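Local atomic coordinates of acyl-CoA N-acyltransferases (NAT) superfamily protein (PDB entry 6TH0), a protein that probably acetylates the N-terminal methionine of transmembrane proteins, and perhaps protein lysines, binding acetyl-CoA through its GNAT-family domain. Residues Cys129-Asn141 with Phe161-Val175. Sequence-based numbering, arbitrary orientation.
With ACO (acetyl coenzyme *a), chain C.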
loop_
_atom_site.group_PDB
_atom_site.type_symbol
_atom_site.label_atom_id
_atom_site.label_comp_id
_atom_site.label_asym_id
_atom_site.label_seq_id
_atom_site.Cartn_x
_atom_site.Cartn_y
_atom_site.Cartn_z
ATOM N N CYS A 129 -2.869 -16.366 -4.118
ATOM C CA CYS A 129 -2.865 -14.907 -4.230
ATOM C C CYS A 129 -2.439 -14.491 -5.634
ATOM O O CYS A 129 -1.327 -14.799 -6.077
ATOM C CB CYS A 129 -1.942 -14.297 -3.187
ATOM S SG CYS A 129 -2.000 -12.487 -3.185
ATOM N N ARG A 130 -3.301 -13.737 -6.311
ATOM C CA ARG A 130 -3.131 -13.496 -7.738
ATOM C C ARG A 130 -2.332 -12.248 -8.048
ATOM O O ARG A 130 -1.936 -12.057 -9.211
ATOM C CB ARG A 130 -4.497 -13.392 -8.422
ATOM C CG ARG A 130 -5.367 -14.643 -8.238
ATOM C CD ARG A 130 -6.727 -14.490 -8.900
ATOM N NE ARG A 130 -7.533 -15.706 -8.838
ATOM C CZ ARG A 130 -7.497 -16.680 -9.744
ATOM N NH1 ARG A 130 -6.688 -16.583 -10.794
ATOM N NH2 ARG A 130 -8.266 -17.754 -9.609
ATOM N N GLY A 131 -2.051 -11.431 -7.058
ATOM C CA GLY A 131 -1.278 -10.231 -7.315
ATOM C C GLY A 131 -1.672 -9.106 -6.382
ATOM O O GLY A 131 -2.270 -9.326 -5.331
ATOM N N VAL A 132 -1.310 -7.893 -6.805
ATOM C CA VAL A 132 -1.452 -6.668 -6.024
ATOM C C VAL A 132 -2.162 -5.632 -6.881
ATOM O O VAL A 132 -1.897 -5.534 -8.084
ATOM C CB VAL A 132 -0.069 -6.134 -5.579
ATOM C CG1 VAL A 132 -0.200 -4.881 -4.689
ATOM C CG2 VAL A 132 0.747 -7.246 -4.901
ATOM N N TYR A 133 -3.077 -4.870 -6.280
ATOM C CA TYR A 133 -3.685 -3.735 -6.969
ATOM C C TYR A 133 -3.893 -2.593 -5.982
ATOM O O TYR A 133 -3.731 -2.745 -4.769
ATOM C CB TYR A 133 -4.996 -4.110 -7.697
ATOM C CG TYR A 133 -6.257 -4.328 -6.868
ATOM C CD1 TYR A 133 -6.397 -5.435 -6.024
ATOM C CD2 TYR A 133 -7.340 -3.454 -6.980
ATOM C CE1 TYR A 133 -7.570 -5.627 -5.277
ATOM C CE2 TYR A 133 -8.509 -3.645 -6.252
ATOM C CZ TYR A 133 -8.628 -4.734 -5.404
ATOM O OH TYR A 133 -9.810 -4.918 -4.683
ATOM N N LEU A 134 -4.172 -1.420 -6.530
ATOM C CA LEU A 134 -4.326 -0.211 -5.738
ATOM C C LEU A 134 -4.876 0.881 -6.642
ATOM O O LEU A 134 -4.967 0.722 -7.864
ATOM C CB LEU A 134 -2.990 0.211 -5.121
ATOM C CG LEU A 134 -1.989 0.677 -6.189
ATOM C CD1 LEU A 134 -1.082 1.698 -5.571
ATOM C CD2 LEU A 134 -1.169 -0.471 -6.810
ATOM N N HIS A 135 -5.204 2.006 -6.028
ATOM C CA HIS A 135 -5.620 3.199 -6.738
ATOM C C HIS A 135 -4.664 4.326 -6.389
ATOM O O HIS A 135 -4.254 4.470 -5.234
ATOM C CB HIS A 135 -7.062 3.591 -6.393
ATOM C CG HIS A 135 -8.082 2.590 -6.835
ATOM N ND1 HIS A 135 -8.480 1.530 -6.051
ATOM C CD2 HIS A 135 -8.799 2.504 -7.979
ATOM C CE1 HIS A 135 -9.398 0.830 -6.696
ATOM N NE2 HIS A 135 -9.609 1.401 -7.869
ATOM N N VAL A 136 -4.292 5.096 -7.403
ATOM C CA VAL A 136 -3.413 6.243 -7.261
ATOM C C VAL A 136 -4.201 7.490 -7.628
ATOM O O VAL A 136 -4.937 7.500 -8.622
ATOM C CB VAL A 136 -2.175 6.084 -8.174
ATOM C CG1 VAL A 136 -1.251 7.267 -8.054
ATOM C CG2 VAL A 136 -1.456 4.767 -7.868
ATOM N N ILE A 137 -4.042 8.556 -6.840
ATOM C CA ILE A 137 -4.648 9.814 -7.235
ATOM C C ILE A 137 -4.086 10.192 -8.596
ATOM O O ILE A 137 -2.870 10.143 -8.806
ATOM C CB ILE A 137 -4.343 10.897 -6.193
ATOM C CG1 ILE A 137 -5.056 10.578 -4.879
ATOM C CG2 ILE A 137 -4.730 12.257 -6.732
ATOM C CD1 ILE A 137 -4.665 11.520 -3.738
ATOM N N ALA A 138 -4.966 10.602 -9.514
ATOM C CA ALA A 138 -4.589 10.671 -10.928
ATOM C C ALA A 138 -3.601 11.790 -11.237
ATOM O O ALA A 138 -2.909 11.721 -12.260
ATOM C CB ALA A 138 -5.828 10.828 -11.803
ATOM N N HIS A 139 -3.518 12.824 -10.407
ATOM C CA HIS A 139 -2.582 13.908 -10.678
ATOM C C HIS A 139 -1.277 13.732 -9.916
ATOM O O HIS A 139 -0.432 14.630 -9.932
ATOM C CB HIS A 139 -3.213 15.259 -10.339
ATOM C CG HIS A 139 -3.583 15.406 -8.899
ATOM N ND1 HIS A 139 -2.640 15.527 -7.902
ATOM C CD2 HIS A 139 -4.788 15.437 -8.284
ATOM C CE1 HIS A 139 -3.247 15.634 -6.734
ATOM N NE2 HIS A 139 -4.552 15.587 -6.938
ATOM N N ASN A 140 -1.092 12.587 -9.254
ATOM C CA ASN A 140 0.118 12.297 -8.482
ATOM C C ASN A 140 1.126 11.609 -9.400
ATOM O O ASN A 140 1.280 10.387 -9.409
ATOM C CB ASN A 140 -0.218 11.441 -7.269
ATOM C CG ASN A 140 0.958 11.299 -6.292
ATOM O OD1 ASN A 140 2.120 11.475 -6.655
ATOM N ND2 ASN A 140 0.649 10.927 -5.063
ATOM N N ASN A 141 1.836 12.428 -10.174
ATOM C CA ASN A 141 2.790 11.893 -11.139
ATOM C C ASN A 141 3.915 11.094 -10.485
ATOM O O ASN A 141 4.306 10.056 -11.051
ATOM C CB ASN A 141 3.317 13.051 -11.996
ATOM C CG ASN A 141 2.456 13.295 -13.228
ATOM O OD1 ASN A 141 1.592 12.481 -13.563
ATOM N ND2 ASN A 141 2.651 14.426 -13.873
ATOM N N PHE A 161 -13.234 9.177 -7.638
ATOM C CA PHE A 161 -12.916 8.101 -6.707
ATOM C C PHE A 161 -12.641 8.641 -5.307
ATOM O O PHE A 161 -13.094 8.067 -4.312
ATOM C CB PHE A 161 -11.712 7.322 -7.229
ATOM C CG PHE A 161 -11.447 6.047 -6.484
ATOM C CD1 PHE A 161 -12.186 4.907 -6.756
ATOM C CD2 PHE A 161 -10.439 5.977 -5.537
ATOM C CE1 PHE A 161 -11.951 3.727 -6.061
ATOM C CE2 PHE A 161 -10.190 4.800 -4.853
ATOM C CZ PHE A 161 -10.938 3.677 -5.117
ATOM N N TYR A 162 -11.847 9.701 -5.218
ATOM C CA TYR A 162 -11.347 10.271 -3.978
ATOM C C TYR A 162 -12.066 11.565 -3.617
ATOM O O TYR A 162 -12.494 12.323 -4.491
ATOM C CB TYR A 162 -9.846 10.534 -4.078
ATOM C CG TYR A 162 -8.991 9.288 -4.098
ATOM C CD1 TYR A 162 -9.024 8.396 -3.042
ATOM C CD2 TYR A 162 -8.123 9.024 -5.153
ATOM C CE1 TYR A 162 -8.240 7.260 -3.039
ATOM C CE2 TYR A 162 -7.322 7.879 -5.154
ATOM C CZ TYR A 162 -7.388 7.014 -4.084
ATOM O OH TYR A 162 -6.615 5.879 -4.051
ATOM N N LEU A 163 -12.204 11.806 -2.312
ATOM C CA LEU A 163 -12.756 13.051 -1.797
ATOM C C LEU A 163 -11.731 13.628 -0.832
ATOM O O LEU A 163 -11.427 13.007 0.191
ATOM C CB LEU A 163 -14.097 12.817 -1.095
ATOM C CG LEU A 163 -14.743 13.995 -0.357
ATOM C CD1 LEU A 163 -14.992 15.152 -1.304
ATOM C CD2 LEU A 163 -16.030 13.561 0.324
ATOM N N ILE A 164 -11.167 14.788 -1.179
ATOM C CA ILE A 164 -10.061 15.383 -0.432
ATOM C C ILE A 164 -10.339 16.870 -0.251
ATOM O O ILE A 164 -10.432 17.613 -1.235
ATOM C CB ILE A 164 -8.709 15.182 -1.136
ATOM C CG1 ILE A 164 -8.480 13.699 -1.445
ATOM C CG2 ILE A 164 -7.588 15.739 -0.273
ATOM C CD1 ILE A 164 -7.271 13.440 -2.268
ATOM N N ASN A 165 -10.451 17.304 1.001
ATOM C CA ASN A 165 -10.742 18.700 1.323
ATOM C C ASN A 165 -12.007 19.157 0.602
ATOM O O ASN A 165 -12.063 20.229 -0.001
ATOM C CB ASN A 165 -9.553 19.601 0.989
ATOM C CG ASN A 165 -9.546 20.875 1.813
ATOM O OD1 ASN A 165 -10.141 20.926 2.890
ATOM N ND2 ASN A 165 -8.878 21.912 1.310
ATOM N N GLY A 166 -13.030 18.306 0.662
ATOM C CA GLY A 166 -14.301 18.560 0.006
ATOM C C GLY A 166 -14.242 18.699 -1.501
ATOM O O GLY A 166 -15.157 19.265 -2.103
ATOM N N GLN A 167 -13.197 18.190 -2.138
ATOM C CA GLN A 167 -13.065 18.239 -3.583
ATOM C C GLN A 167 -12.909 16.806 -4.084
ATOM O O GLN A 167 -12.186 16.014 -3.477
ATOM C CB GLN A 167 -11.864 19.126 -3.968
ATOM C CG GLN A 167 -11.832 19.618 -5.405
ATOM C CD GLN A 167 -10.693 20.600 -5.663
ATOM O OE1 GLN A 167 -9.980 21.000 -4.739
ATOM N NE2 GLN A 167 -10.532 21.005 -6.921
ATOM N N HIS A 168 -13.595 16.462 -5.175
ATOM C CA HIS A 168 -13.472 15.128 -5.757
ATOM C C HIS A 168 -12.322 15.054 -6.755
ATOM O O HIS A 168 -12.093 15.986 -7.531
ATOM C CB HIS A 168 -14.773 14.684 -6.430
ATOM C CG HIS A 168 -15.826 14.233 -5.465
ATOM N ND1 HIS A 168 -16.815 15.072 -4.998
ATOM C CD2 HIS A 168 -16.014 13.045 -4.845
ATOM C CE1 HIS A 168 -17.584 14.410 -4.153
ATOM N NE2 HIS A 168 -17.117 13.179 -4.040
ATOM N N PHE A 169 -11.591 13.939 -6.718
ATOM C CA PHE A 169 -10.460 13.713 -7.605
ATOM C C PHE A 169 -10.554 12.313 -8.189
ATOM O O PHE A 169 -11.038 11.393 -7.530
ATOM C CB PHE A 169 -9.143 13.855 -6.861
ATOM C CG PHE A 169 -8.866 15.254 -6.430
ATOM C CD1 PHE A 169 -8.243 16.146 -7.285
ATOM C CD2 PHE A 169 -9.277 15.691 -5.178
ATOM C CE1 PHE A 169 -8.003 17.446 -6.890
ATOM C CE2 PHE A 169 -9.042 16.995 -4.775
ATOM C CZ PHE A 169 -8.403 17.870 -5.631
ATOM N N ASP A 170 -10.055 12.161 -9.414
ATOM C CA ASP A 170 -10.052 10.868 -10.091
ATOM C C ASP A 170 -8.881 10.015 -9.598
ATOM O O ASP A 170 -7.908 10.515 -9.022
ATOM C CB ASP A 170 -9.947 11.050 -11.610
ATOM C CG ASP A 170 -11.121 11.810 -12.195
ATOM O OD1 ASP A 170 -12.123 12.033 -11.480
ATOM O OD2 ASP A 170 -11.037 12.194 -13.386
ATOM N N SER A 171 -8.976 8.706 -9.829
ATOM C CA SER A 171 -7.879 7.806 -9.515
ATOM C C SER A 171 -7.528 6.977 -10.743
ATOM O O SER A 171 -8.291 6.892 -11.711
ATOM C CB SER A 171 -8.227 6.871 -8.347
ATOM O OG SER A 171 -9.213 5.934 -8.756
ATOM N N TYR A 172 -6.321 6.422 -10.726
ATOM C CA TYR A 172 -5.939 5.371 -11.660
ATOM C C TYR A 172 -5.885 4.041 -10.927
ATOM O O TYR A 172 -5.316 3.953 -9.835
ATOM C CB TYR A 172 -4.576 5.625 -12.305
ATOM C CG TYR A 172 -4.544 6.735 -13.306
ATOM C CD1 TYR A 172 -5.365 6.714 -14.420
ATOM C CD2 TYR A 172 -3.637 7.780 -13.177
ATOM C CE1 TYR A 172 -5.310 7.718 -15.372
ATOM C CE2 TYR A 172 -3.563 8.783 -14.136
ATOM C CZ TYR A 172 -4.411 8.756 -15.208
ATOM O OH TYR A 172 -4.358 9.756 -16.136
ATOM N N LEU A 173 -6.469 3.013 -11.534
ATOM C CA LEU A 173 -6.319 1.644 -11.047
ATOM C C LEU A 173 -5.002 1.061 -11.558
ATOM O O LEU A 173 -4.728 1.122 -12.756
ATOM C CB LEU A 173 -7.478 0.787 -11.544
ATOM C CG LEU A 173 -7.297 -0.733 -11.404
ATOM C CD1 LEU A 173 -7.315 -1.112 -9.929
ATOM C CD2 LEU A 173 -8.351 -1.519 -12.198
ATOM N N PHE A 174 -4.166 0.535 -10.653
ATOM C CA PHE A 174 -2.905 -0.107 -11.031
ATOM C C PHE A 174 -2.936 -1.547 -10.558
ATOM O O PHE A 174 -3.397 -1.817 -9.460
ATOM C CB PHE A 174 -1.660 0.569 -10.425
ATOM C CG PHE A 174 -1.127 1.727 -11.215
ATOM C CD1 PHE A 174 -0.114 1.540 -12.139
ATOM C CD2 PHE A 174 -1.603 3.016 -10.991
ATOM C CE1 PHE A 174 0.401 2.631 -12.861
ATOM C CE2 PHE A 174 -1.102 4.086 -11.692
ATOM C CZ PHE A 174 -0.101 3.899 -12.619
ATOM N N VAL A 175 -2.467 -2.483 -11.396
ATOM C CA VAL A 175 -2.480 -3.900 -11.042
ATOM C C VAL A 175 -1.125 -4.516 -11.352
ATOM O O VAL A 175 -0.448 -4.118 -12.307
ATOM C CB VAL A 175 -3.603 -4.686 -11.760
ATOM C CG1 VAL A 175 -4.955 -4.063 -11.479
ATOM C CG2 VAL A 175 -3.335 -4.759 -13.255
HETATM N N1A ACO C . 19.371 8.577 -6.114
HETATM C C2A ACO C . 18.550 9.490 -6.737
HETATM N N3A ACO C . 17.242 9.437 -7.041
HETATM C C4A ACO C . 16.666 8.239 -6.635
HETATM C C5A ACO C . 17.387 7.194 -5.975
HETATM C C6A ACO C . 18.757 7.412 -5.734
HETATM N N6A ACO C . 19.500 6.448 -5.104
HETATM N N7A ACO C . 16.551 6.108 -5.682
HETATM C C8A ACO C . 15.348 6.491 -6.157
HETATM N N9A ACO C . 15.365 7.758 -6.740
HETATM C C1B ACO C . 14.252 8.476 -7.363
HETATM C C2B ACO C . 13.262 7.540 -8.197
HETATM O O2B ACO C . 13.781 7.307 -9.439
HETATM C C3B ACO C . 12.097 8.637 -8.233
HETATM O O3B ACO C . 12.534 9.565 -9.100
HETATM P P3B ACO C . 11.169 10.390 -10.017
HETATM O O7A ACO C . 10.672 11.202 -8.850
HETATM O O8A ACO C . 11.886 11.141 -11.126
HETATM O O9A ACO C . 10.329 9.187 -10.376
HETATM C C4B ACO C . 12.091 9.159 -6.757
HETATM O O4B ACO C . 13.484 9.116 -6.304
HETATM C C5B ACO C . 11.144 8.341 -5.859
HETATM O O5B ACO C . 11.427 6.978 -5.922
HETATM P P1A ACO C . 11.472 6.378 -4.386
HETATM O O1A ACO C . 12.563 7.039 -3.627
HETATM O O2A ACO C . 11.390 4.881 -4.496
HETATM O O3A ACO C . 10.055 6.786 -3.553
HETATM P P2A ACO C . 10.239 7.714 -2.276
HETATM O O4A ACO C . 10.773 6.974 -1.105
HETATM O O5A ACO C . 10.742 9.100 -2.583
HETATM O O6A ACO C . 8.603 7.999 -1.766
HETATM C CBP ACO C . 6.311 8.497 -2.306
HETATM C CCP ACO C . 7.746 8.084 -2.853
HETATM C CDP ACO C . 5.789 7.335 -1.494
HETATM C CEP ACO C . 5.368 8.808 -3.470
HETATM C CAP ACO C . 6.561 9.749 -1.423
HETATM O OAP ACO C . 6.852 10.891 -2.225
HETATM C C9P ACO C . 5.387 10.136 -0.528
HETATM O O9P ACO C . 5.337 9.749 0.619
HETATM N N8P ACO C . 4.430 10.995 -1.028
HETATM C C7P ACO C . 3.251 11.426 -0.206
HETATM C C6P ACO C . 2.347 10.262 0.078
HETATM C C5P ACO C . 1.811 9.798 -1.231
HETATM O O5P ACO C . 1.521 10.527 -2.166
HETATM N N4P ACO C . 1.649 8.434 -1.367
HETATM C C3P ACO C . 1.142 7.991 -2.665
HETATM C C2P ACO C . 0.363 6.737 -2.492
HETATM S S1P ACO C . -0.278 6.239 -4.165
HETATM C C ACO C . -1.815 7.156 -4.077
HETATM O O ACO C . -2.013 8.164 -4.710
HETATM C CH3 ACO C . -2.813 6.669 -3.159
#
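His135 lies face to face with the ring of Phe161. The centroids are 4.1 Å apart and the planes are turned by 25°. Phe161 CZ sits over the centre of the imidazole, and Leu173 CD1 lies over the opposite face. CG of His135 stands anti to the carbonyl carbon, beside the backbone N, which lays the ring against Phe161. ND1 is hydrogen-bonded to Tyr96 OH and NE2 to Glu78 OE2. Were His135 replaced by an alanine, Phe161 would probably lose its stacking partner, and Tyr96 and Glu78 their imidazole bonds. Tyr162 comes in next to this stack. Its OH gives a weak hydrogen bond to His135 O at 3.0 Å, and its CD2 rests on Ile137 CG1 at 3.4 Å. The two CD1 methyls of Ile137 and Ile164 meet tip to tip.

Strands 129-137 and 167-175 pair antiparallel, from Tyr133-Val175 to Ile137-Ser171, within the mixed sheet of the GNAT fold. Leu134 and Val136 each exchange two backbone hydrogen bonds with their partners, Phe174 and Tyr172. Strand 161-164 belongs to the hairpin that turns back into 167-175. A classic beta bulge sets both Phe161 and Tyr162 against Phe169.

At the end of the strand, Ile137 N donates to the acetyl carbonyl O of acetyl-CoA at 3.0 Å with an N-H...O angle of 162°, and Asn140 ND2 bonds to O5P of the pantetheine arm. On the face with Leu134, Val136 CG2 touches Phe174 CD2 at 3.6 Å, while its CG1 packs against the acetyl O. Beyond the strand, Ala138 CB lies over the face of the Tyr172 ring in a CH-pi contact. His139 presents its edge to the face of Phe169 in an offset edge-to-face pair, with planes at 71°.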